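Local coordinates for uncharacterized protein (PDB 3FD9) that restrains expression of the type III secretion regulon, acting as an antiactivator that disrupts self-association and DNA binding of the transcriptional activator ExsA, at residues 31-34 with 35-39; 93-96 with 97-100; 116-119 with 120-124; 132-135 with 136-140. One frame throughout, in Å; residues are numbered along the deposited sequence.

Contact 1 of 4, residues 31-34 with 35-39; sequences RQLA and LLQRM
Leu33 and Gln37 lean over the same stretch of helix 30-39 because their first torsions differ: Leu33 sets CG opposite its own N (chi1 -168°), sending the branch forward along the helix, whereas Gln37 places CG opposite its carbonyl carbon (chi1 -83°) and reaches back. The two side chains pass each other at a slant, and Leu33 CD2 lies 3.9 Å from Gln37 NE2, a van der Waals approach of a methyl to the amide. Beneath them the backbone bond from Gln37 N to Leu33 O, 2.8 Å long, joins the same two residues. Leu36 also turns back, laying CG 3.4 Å from Gln32 O, the carbonyl that accepts from Leu36 N at 3.1 Å with a nearly straight N-H (171°). The Gln32 amide is held by Ser29 N and Leu64 O. The backbone bonds of Leu36 and Gln37 are thus well directed, while Leu35 N is held only weakly, by Arg31 O and Gln32 O. Leu33 and Leu36 pack on helices of their own chain, Leu36 on Val69 and Leu73, whereas Leu35, by apolar contact with Ile100, and Arg38, by a salt bridge to Glu112, both face the second subunit.

Contact 2 of 4, residues 93-96 with 97-100; sequences LAVP and QSMI
Apolar contact between Leu93 and Met99, a selenomethionine, bridges the loop and the first turn of helix 96-115. The two side chains meet at about a right angle. Bends at chi2 and chi3 (70° and 76°) curl Met99 back toward the loop, so that its CE lies 4.0 Å from Leu93 CB and 3.5 Å from Leu93 O, while Leu93 CD2 approaches Met99 SE at 4.1 Å. Other van der Waals contacts are made by Val95 CB, 3.8 Å from Ser98 OG, and by Ile100, which folds CG1 and CD1 against Pro96 O. Across the two segments the hydrogen bonds all join backbone atoms. Val95 O accepts from Met99 N at 2.9 Å with the N-H well aligned (164°), and more weakly from Ser98 N; Pro96 O accepts from Ile100 N at 3.0 Å, the donor tilted from the carbonyl plane. Farther out, Gln97 NE2 bonds Asp101 OD2, Leu93 and Met99 share Leu226 as a neighbour, Ile100 packs on Met197, Leu200 and Leu201 of helix 193-203, and Gln97 touches Arg31 of the third subunit. This is a helix N-terminus with Val95 as N-cap and proline at N1, where a nitrogen without hydrogen costs no bond.

Contact 3 of 4, residues 116-119 with 120-124; sequences DQAI and PGWRL
Trp122 folds back over the turn that starts helix 119-147 and meets Ala118 and Asp116. Its CB lies 3.4 Å from Ile119 O, and chi1 of -59° puts CG opposite the carbonyl carbon, directing the indole toward the preceding residues. In the five-membered part, CD1 comes within 3.2 Å of Ala118 O, which sits over one face and is offset toward the rim; NE1 has poor alignment for a bond to this oxygen. Ile119 N lies farther above the same face, over its centre. Along the six-membered part, CZ2 touches Ala118 CB at 3.6 Å, and CH2 at the far end approaches Asp116 OD2 at 3.5 Å, with carboxylate and ring planes 77° apart. The other carboxylate oxygen, Asp116 OD1, accepts from Ala118 N at 2.8 Å, capping the type I turn 116-119. Two backbone bonds begin the helix: Trp122 N to Ala118 O at 3.1 Å, and Arg123 N to Ile119 O at 3.0 Å. Trp122 also packs on Leu175 and Lys178 of helix 157-189, while Arg123, running alongside Ile119, forms a salt bridge with Glu112. The capping bond thus fixes the carboxylate, leaving OD2 beside the indole at van der Waals distance.

Contact 4 of 4, residues 132-135 with 136-140; sequences QSRQ and LRIKS
Arg134 and Arg137 bring their guanidinium groups together one turn apart on helix 119-147. Arg134 NH2 is modelled 2.8 Å from Arg137 NE; both are donors, so this is a meeting of like charges, and at this resolution so short a separation is doubtful. As modelled, the guanidinium planes are 28° apart and meet edge to edge. Arg134 reaches this place by bending at chi2 and chi3, whereas Arg137 runs extended from CG to NE. Nearer its base, Arg134 CG meets Ile138 CD1 at 4.0 Å, the two chains crossing at about a right angle. The Gln132 amide adds a loose van der Waals contact, its NE2 lying 4.1 Å from the Leu136 methyl CD1.

The backbone spaces these groups. Leu136 N binds Gln132 O at 3.1 Å, Arg137 N binds Ser133 O at 3.1 Å, and Ile138 N reaches Arg134 O at 3.0 Å with a nearly straight N-H (167°). One turn on, Arg137 O accepts from both the N and the OG of Ser140. Farther out, Ser133 OG is bonded to Gln165 NE2, and Leu136 packs on Cys164 and Gln165, both on helix 157-189. Leu136 and Lys139 also touch Phe142 of the second subunit, and Ile138 touches Gln135 of the third. This is one arm of a long antiparallel helical hairpin, with one side against its partner helix and others against neighbouring subunits.

The four contacts follow one another along the chain without overlap. Contact 1 lies on helix 30-39 in the N-terminal family region, contact 2 opens helix 96-115, and contacts 3 and 4 lie at the start and farther along helix 119-147, in the helical hairpin region. Contacts 3 and 4 have centres 24 Å apart; contacts 2 and 4 are the most distant pair, with centres 38 Å apart on opposite sides of the chain's centre. None touches another within the chain. Between subunits, Arg38 of contact 1 binds Glu112 of another copy, the residue type that pairs with Arg123 of contact 3 within its chain; Arg31 lies by Gln97 more weakly, and contact 4 meets its own kind through Gln135 and Ile138.

Contact 1 of 4, residues 31-34 with 35-39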
loop_
_atom_site.group_PDB
_atom_site.type_symbol
_atom_site.label_atom_id
_atom_site.label_comp_id
_atom_site.label_asym_id
_atom_site.label_seq_id
_atom_site.Cartn_x
_atom_site.Cartn_y
_atom_site.Cartn_z
ATOM N N ARG A 31 9.976 1.960 4.302
ATOM C CA ARG A 31 10.862 2.480 5.333
ATOM C C ARG A 31 11.367 1.351 6.233
ATOM O O ARG A 31 12.570 1.233 6.484
ATOM C CB ARG A 31 10.128 3.523 6.168
ATOM C CG ARG A 31 11.035 4.405 6.995
ATOM C CD ARG A 31 10.243 5.295 7.938
ATOM N NE ARG A 31 9.275 4.523 8.712
ATOM C CZ ARG A 31 9.583 3.596 9.623
ATOM N NH1 ARG A 31 10.853 3.298 9.886
ATOM N NH2 ARG A 31 8.614 2.954 10.270
ATOM N N GLN A 32 10.442 0.527 6.720
ATOM C CA GLN A 32 10.787 -0.537 7.666
ATOM C C GLN A 32 11.698 -1.574 7.046
ATOM O O GLN A 32 12.706 -1.959 7.639
ATOM C CB GLN A 32 9.542 -1.218 8.211
ATOM C CG GLN A 32 8.737 -0.320 9.128
ATOM C CD GLN A 32 7.411 -0.927 9.515
ATOM O OE1 GLN A 32 6.719 -1.519 8.682
ATOM N NE2 GLN A 32 7.048 -0.792 10.787
ATOM N N LEU A 33 11.344 -2.019 5.847
ATOM C CA LEU A 33 12.154 -3.000 5.141
ATOM C C LEU A 33 13.606 -2.531 4.985
ATOM O O LEU A 33 14.532 -3.310 5.163
ATOM C CB LEU A 33 11.555 -3.295 3.770
ATOM C CG LEU A 33 12.150 -4.504 3.057
ATOM C CD1 LEU A 33 11.492 -5.765 3.584
ATOM C CD2 LEU A 33 11.971 -4.393 1.561
ATOM N N ALA A 34 13.809 -1.259 4.669
ATOM C CA ALA A 34 15.155 -0.750 4.444
ATOM C C ALA A 34 16.013 -0.872 5.693
ATOM O O ALA A 34 17.212 -1.133 5.612
ATOM C CB ALA A 34 15.111 0.705 3.969
ATOM N N LEU A 35 15.398 -0.669 6.850
ATOM C CA LEU A 35 16.136 -0.709 8.098
ATOM C C LEU A 35 16.496 -2.151 8.396
ATOM O O LEU A 35 17.622 -2.465 8.781
ATOM C CB LEU A 35 15.291 -0.128 9.223
ATOM C CG LEU A 35 15.869 -0.245 10.631
ATOM C CD1 LEU A 35 17.265 0.357 10.720
ATOM C CD2 LEU A 35 14.917 0.405 11.633
ATOM N N LEU A 36 15.519 -3.029 8.203
ATOM C CA LEU A 36 15.715 -4.451 8.400
ATOM C C LEU A 36 16.793 -4.985 7.469
ATOM O O LEU A 36 17.625 -5.779 7.885
ATOM C CB LEU A 36 14.405 -5.209 8.190
ATOM C CG LEU A 36 13.289 -4.879 9.179
ATOM C CD1 LEU A 36 11.988 -5.523 8.753
ATOM C CD2 LEU A 36 13.679 -5.311 10.579
ATOM N N GLN A 37 16.792 -4.544 6.217
ATOM C CA GLN A 37 17.770 -5.040 5.262
ATOM C C GLN A 37 19.175 -4.649 5.669
ATOM O O GLN A 37 20.123 -5.394 5.450
ATOM C CB GLN A 37 17.461 -4.560 3.852
ATOM C CG GLN A 37 16.427 -5.426 3.166
ATOM C CD GLN A 37 16.025 -4.917 1.795
ATOM O OE1 GLN A 37 16.162 -3.725 1.487
ATOM N NE2 GLN A 37 15.515 -5.823 0.960
ATOM N N ARG A 38 19.313 -3.483 6.279
ATOM C CA ARG A 38 20.629 -2.993 6.673
ATOM C C ARG A 38 21.137 -3.733 7.910
ATOM O O ARG A 38 22.340 -4.000 8.036
ATOM C CB ARG A 38 20.573 -1.485 6.923
ATOM C CG ARG A 38 21.825 -0.912 7.515
ATOM C CD ARG A 38 23.002 -1.072 6.561
ATOM N NE ARG A 38 22.839 -0.325 5.320
ATOM C CZ ARG A 38 23.725 -0.324 4.328
ATOM N NH1 ARG A 38 24.838 -1.032 4.432
ATOM N NH2 ARG A 38 23.504 0.384 3.229
HETATM N N MSE A 39 20.217 -4.064 8.815
HETATM C CA MSE A 39 20.601 -4.565 10.127
HETATM C C MSE A 39 20.714 -6.087 10.178
HETATM O O MSE A 39 21.542 -6.642 10.910
HETATM C CB MSE A 39 19.621 -4.071 11.189
HETATM C CG MSE A 39 19.505 -2.574 11.240
HETATM SE SE MSE A 39 21.250 -1.706 11.452
HETATM C CE MSE A 39 20.870 -0.048 10.517
#

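Contact 2 of 4, residues 93-96 with 97-100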
loop_
_atom_site.group_PDB
_atom_site.type_symbol
_atom_site.label_atom_id
_atom_site.label_comp_id
_atom_site.label_asym_id
_atom_site.label_seq_id
_atom_site.Cartn_x
_atom_site.Cartn_y
_atom_site.Cartn_z
ATOM N N LEU A 93 -6.419 -7.623 25.056
ATOM C CA LEU A 93 -7.733 -8.062 24.606
ATOM C C LEU A 93 -8.836 -7.102 25.025
ATOM O O LEU A 93 -10.000 -7.310 24.697
ATOM C CB LEU A 93 -8.034 -9.474 25.097
ATOM C CG LEU A 93 -7.138 -10.551 24.498
ATOM C CD1 LEU A 93 -7.225 -11.816 25.309
ATOM C CD2 LEU A 93 -7.523 -10.811 23.061
ATOM N N ALA A 94 -8.474 -6.046 25.740
ATOM C CA ALA A 94 -9.420 -4.967 25.964
ATOM C C ALA A 94 -9.867 -4.474 24.600
ATOM O O ALA A 94 -10.993 -4.729 24.176
ATOM C CB ALA A 94 -8.778 -3.846 26.755
ATOM N N VAL A 95 -8.962 -3.790 23.908
ATOM C CA VAL A 95 -9.193 -3.292 22.549
ATOM C C VAL A 95 -10.016 -4.253 21.671
ATOM O O VAL A 95 -9.549 -5.327 21.311
ATOM C CB VAL A 95 -7.841 -3.044 21.839
ATOM C CG1 VAL A 95 -8.033 -2.168 20.613
ATOM C CG2 VAL A 95 -6.826 -2.441 22.804
ATOM N N PRO A 96 -11.242 -3.869 21.318
ATOM C CA PRO A 96 -12.046 -4.741 20.462
ATOM C C PRO A 96 -11.323 -5.173 19.186
ATOM O O PRO A 96 -11.510 -6.302 18.734
ATOM C CB PRO A 96 -13.244 -3.859 20.111
ATOM C CG PRO A 96 -13.391 -2.973 21.293
ATOM C CD PRO A 96 -11.997 -2.691 21.771
ATOM N N GLN A 97 -10.524 -4.283 18.611
ATOM C CA GLN A 97 -9.799 -4.604 17.400
ATOM C C GLN A 97 -8.822 -5.735 17.664
ATOM O O GLN A 97 -8.589 -6.586 16.804
ATOM C CB GLN A 97 -9.028 -3.391 16.905
ATOM C CG GLN A 97 -8.653 -3.492 15.451
ATOM C CD GLN A 97 -9.874 -3.671 14.570
ATOM O OE1 GLN A 97 -10.829 -2.866 14.631
ATOM N NE2 GLN A 97 -9.864 -4.727 13.744
ATOM N N SER A 98 -8.237 -5.731 18.855
ATOM C CA SER A 98 -7.269 -6.747 19.233
ATOM C C SER A 98 -7.966 -8.061 19.563
ATOM O O SER A 98 -7.480 -9.137 19.231
ATOM C CB SER A 98 -6.439 -6.272 20.421
ATOM O OG SER A 98 -5.461 -5.334 20.008
HETATM N N MSE A 99 -9.113 -7.960 20.215
HETATM C CA MSE A 99 -9.930 -9.123 20.506
HETATM C C MSE A 99 -10.320 -9.841 19.213
HETATM O O MSE A 99 -10.404 -11.066 19.168
HETATM C CB MSE A 99 -11.181 -8.695 21.274
HETATM C CG MSE A 99 -12.205 -9.799 21.424
HETATM SE SE MSE A 99 -11.604 -11.215 22.647
HETATM C CE MSE A 99 -11.894 -10.254 24.354
ATOM N N ILE A 100 -10.536 -9.067 18.155
ATOM C CA ILE A 100 -11.037 -9.608 16.901
ATOM C C ILE A 100 -9.940 -10.257 16.079
ATOM O O ILE A 100 -10.127 -11.330 15.518
ATOM C CB ILE A 100 -11.678 -8.507 16.039
ATOM C CG1 ILE A 100 -12.982 -8.014 16.670
ATOM C CG2 ILE A 100 -11.934 -9.016 14.640
ATOM C CD1 ILE A 100 -13.484 -6.705 16.073
#

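Contact 3 of 4, residues 116-119 with 120-124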
loop_
_atom_site.group_PDB
_atom_site.type_symbol
_atom_site.label_atom_id
_atom_site.label_comp_id
_atom_site.label_asym_id
_atom_site.label_seq_id
_atom_site.Cartn_x
_atom_site.Cartn_y
_atom_site.Cartn_z
ATOM N N ASP A 116 -15.796 -28.942 8.568
ATOM C CA ASP A 116 -15.336 -29.470 7.292
ATOM C C ASP A 116 -13.910 -28.985 7.092
ATOM O O ASP A 116 -13.660 -27.786 6.967
ATOM C CB ASP A 116 -16.227 -28.996 6.143
ATOM C CG ASP A 116 -15.803 -29.574 4.790
ATOM O OD1 ASP A 116 -14.633 -30.004 4.651
ATOM O OD2 ASP A 116 -16.643 -29.599 3.863
ATOM N N GLN A 117 -12.978 -29.927 7.073
ATOM C CA GLN A 117 -11.556 -29.620 7.089
ATOM C C GLN A 117 -11.052 -29.172 5.723
ATOM O O GLN A 117 -9.951 -28.644 5.603
ATOM C CB GLN A 117 -10.779 -30.855 7.570
ATOM C CG GLN A 117 -9.275 -30.658 7.732
ATOM C CD GLN A 117 -8.908 -29.814 8.952
ATOM O OE1 GLN A 117 -7.896 -29.116 8.948
ATOM N NE2 GLN A 117 -9.728 -29.879 9.997
ATOM N N ALA A 118 -11.860 -29.380 4.691
ATOM C CA ALA A 118 -11.450 -29.038 3.333
ATOM C C ALA A 118 -11.611 -27.550 3.055
ATOM O O ALA A 118 -11.051 -27.023 2.092
ATOM C CB ALA A 118 -12.241 -29.854 2.322
ATOM N N ILE A 119 -12.378 -26.886 3.916
ATOM C CA ILE A 119 -12.712 -25.475 3.760
ATOM C C ILE A 119 -11.503 -24.554 3.651
ATOM O O ILE A 119 -11.408 -23.773 2.704
ATOM C CB ILE A 119 -13.601 -24.977 4.907
ATOM C CG1 ILE A 119 -14.951 -25.683 4.886
ATOM C CG2 ILE A 119 -13.808 -23.471 4.803
ATOM C CD1 ILE A 119 -16.000 -24.985 5.736
ATOM N N PRO A 120 -10.581 -24.620 4.626
ATOM C CA PRO A 120 -9.424 -23.723 4.533
ATOM C C PRO A 120 -8.794 -23.808 3.159
ATOM O O PRO A 120 -8.476 -22.779 2.571
ATOM C CB PRO A 120 -8.463 -24.286 5.572
ATOM C CG PRO A 120 -9.346 -24.959 6.561
ATOM C CD PRO A 120 -10.497 -25.514 5.792
ATOM N N GLY A 121 -8.638 -25.024 2.647
ATOM C CA GLY A 121 -8.030 -25.238 1.348
ATOM C C GLY A 121 -8.809 -24.583 0.225
ATOM O O GLY A 121 -8.224 -24.015 -0.703
ATOM N N TRP A 122 -10.133 -24.656 0.303
ATOM C CA TRP A 122 -10.970 -24.031 -0.713
ATOM C C TRP A 122 -10.766 -22.516 -0.759
ATOM O O TRP A 122 -10.660 -21.932 -1.841
ATOM C CB TRP A 122 -12.449 -24.346 -0.482
ATOM C CG TRP A 122 -12.765 -25.806 -0.481
ATOM C CD1 TRP A 122 -11.984 -26.816 -0.967
ATOM C CD2 TRP A 122 -13.963 -26.425 0.006
ATOM N NE1 TRP A 122 -12.616 -28.023 -0.801
ATOM C CE2 TRP A 122 -13.835 -27.812 -0.208
ATOM C CE3 TRP A 122 -15.131 -25.941 0.609
ATOM C CZ2 TRP A 122 -14.824 -28.722 0.159
ATOM C CZ3 TRP A 122 -16.115 -26.846 0.973
ATOM C CH2 TRP A 122 -15.956 -28.222 0.746
ATOM N N ARG A 123 -10.716 -21.889 0.416
ATOM C CA ARG A 123 -10.615 -20.437 0.505
ATOM C C ARG A 123 -9.387 -19.905 -0.201
ATOM O O ARG A 123 -9.493 -19.033 -1.070
ATOM C CB ARG A 123 -10.625 -19.965 1.962
ATOM C CG ARG A 123 -11.989 -20.076 2.619
ATOM C CD ARG A 123 -12.033 -19.417 3.979
ATOM N NE ARG A 123 -13.336 -19.630 4.607
ATOM C CZ ARG A 123 -14.486 -19.161 4.124
ATOM N NH1 ARG A 123 -14.498 -18.449 3.000
ATOM N NH2 ARG A 123 -15.628 -19.403 4.759
ATOM N N LEU A 124 -8.219 -20.424 0.168
ATOM C CA LEU A 124 -6.983 -19.945 -0.433
ATOM C C LEU A 124 -6.945 -20.284 -1.917
ATOM O O LEU A 124 -6.424 -19.516 -2.720
ATOM C CB LEU A 124 -5.755 -20.487 0.301
ATOM C CG LEU A 124 -5.448 -21.978 0.229
ATOM C CD1 LEU A 124 -4.635 -22.294 -1.017
ATOM C CD2 LEU A 124 -4.690 -22.403 1.479
#

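Contact 4 of 4, residues 132-135 with 136-140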
loop_
_atom_site.group_PDB
_atom_site.type_symbol
_atom_site.label_atom_id
_atom_site.label_comp_id
_atom_site.label_asym_id
_atom_site.label_seq_id
_atom_site.Cartn_x
_atom_site.Cartn_y
_atom_site.Cartn_z
ATOM N N GLN A 132 -5.037 -15.669 -10.690
ATOM C CA GLN A 132 -4.948 -16.207 -12.042
ATOM C C GLN A 132 -5.947 -15.502 -12.942
ATOM O O GLN A 132 -5.685 -15.266 -14.120
ATOM C CB GLN A 132 -5.220 -17.715 -12.044
ATOM C CG GLN A 132 -5.553 -18.310 -13.420
ATOM C CD GLN A 132 -4.332 -18.473 -14.320
ATOM O OE1 GLN A 132 -3.246 -17.976 -14.016
ATOM N NE2 GLN A 132 -4.508 -19.180 -15.434
ATOM N N SER A 133 -7.099 -15.168 -12.375
ATOM C CA SER A 133 -8.140 -14.467 -13.113
ATOM C C SER A 133 -7.664 -13.068 -13.480
ATOM O O SER A 133 -7.689 -12.679 -14.648
ATOM C CB SER A 133 -9.413 -14.388 -12.277
ATOM O OG SER A 133 -10.495 -13.912 -13.052
ATOM N N ARG A 134 -7.229 -12.321 -12.468
ATOM C CA ARG A 134 -6.688 -10.986 -12.663
ATOM C C ARG A 134 -5.601 -11.030 -13.719
ATOM O O ARG A 134 -5.599 -10.238 -14.660
ATOM C CB ARG A 134 -6.104 -10.454 -11.356
ATOM C CG ARG A 134 -6.054 -8.941 -11.270
ATOM C CD ARG A 134 -7.296 -8.378 -10.580
ATOM N NE ARG A 134 -8.498 -9.178 -10.825
ATOM C CZ ARG A 134 -9.352 -8.974 -11.827
ATOM N NH1 ARG A 134 -9.144 -7.991 -12.694
ATOM N NH2 ARG A 134 -10.416 -9.758 -11.961
ATOM N N GLN A 135 -4.679 -11.973 -13.558
ATOM C CA GLN A 135 -3.560 -12.135 -14.479
ATOM C C GLN A 135 -4.015 -12.286 -15.922
ATOM O O GLN A 135 -3.384 -11.763 -16.839
ATOM C CB GLN A 135 -2.695 -13.331 -14.069
ATOM C CG GLN A 135 -1.812 -13.042 -12.879
ATOM C CD GLN A 135 -1.058 -11.740 -13.050
ATOM O OE1 GLN A 135 -0.611 -11.411 -14.152
ATOM N NE2 GLN A 135 -0.916 -10.986 -11.963
ATOM N N LEU A 136 -5.113 -13.003 -16.119
ATOM C CA LEU A 136 -5.648 -13.204 -17.458
ATOM C C LEU A 136 -6.267 -11.920 -18.020
ATOM O O LEU A 136 -6.307 -11.729 -19.234
ATOM C CB LEU A 136 -6.671 -14.343 -17.468
ATOM C CG LEU A 136 -6.158 -15.757 -17.191
ATOM C CD1 LEU A 136 -7.321 -16.733 -17.103
ATOM C CD2 LEU A 136 -5.173 -16.197 -18.258
ATOM N N ARG A 137 -6.749 -11.044 -17.144
ATOM C CA ARG A 137 -7.302 -9.770 -17.592
ATOM C C ARG A 137 -6.180 -8.836 -18.021
ATOM O O ARG A 137 -6.224 -8.257 -19.103
ATOM C CB ARG A 137 -8.156 -9.122 -16.503
ATOM C CG ARG A 137 -9.273 -10.018 -16.002
ATOM C CD ARG A 137 -10.371 -9.234 -15.298
ATOM N NE ARG A 137 -11.286 -10.126 -14.589
ATOM C CZ ARG A 137 -12.244 -10.840 -15.175
ATOM N NH1 ARG A 137 -12.423 -10.769 -16.489
ATOM N NH2 ARG A 137 -13.026 -11.627 -14.446
ATOM N N ILE A 138 -5.171 -8.696 -17.168
ATOM C CA ILE A 138 -3.968 -7.956 -17.527
ATOM C C ILE A 138 -3.395 -8.509 -18.828
ATOM O O ILE A 138 -2.822 -7.781 -19.632
ATOM C CB ILE A 138 -2.891 -8.059 -16.427
ATOM C CG1 ILE A 138 -3.165 -7.057 -15.302
ATOM C CG2 ILE A 138 -1.512 -7.809 -17.010
ATOM C CD1 ILE A 138 -4.434 -7.327 -14.511
ATOM N N LYS A 139 -3.570 -9.810 -19.028
ATOM C CA LYS A 139 -3.015 -10.496 -20.184
ATOM C C LYS A 139 -3.873 -10.262 -21.424
ATOM O O LYS A 139 -3.407 -10.428 -22.547
ATOM C CB LYS A 139 -2.891 -11.996 -19.887
ATOM C CG LYS A 139 -1.668 -12.682 -20.500
ATOM C CD LYS A 139 -1.984 -13.358 -21.831
ATOM C CE LYS A 139 -0.829 -14.255 -22.274
ATOM N NZ LYS A 139 -1.139 -15.042 -23.505
ATOM N N SER A 140 -5.129 -9.879 -21.217
ATOM C CA SER A 140 -6.035 -9.621 -22.333
ATOM C C SER A 140 -6.067 -8.135 -22.680
ATOM O O SER A 140 -6.115 -7.764 -23.854
ATOM C CB SER A 140 -7.444 -10.131 -22.022
ATOM O OG SER A 140 -7.958 -9.530 -20.845
#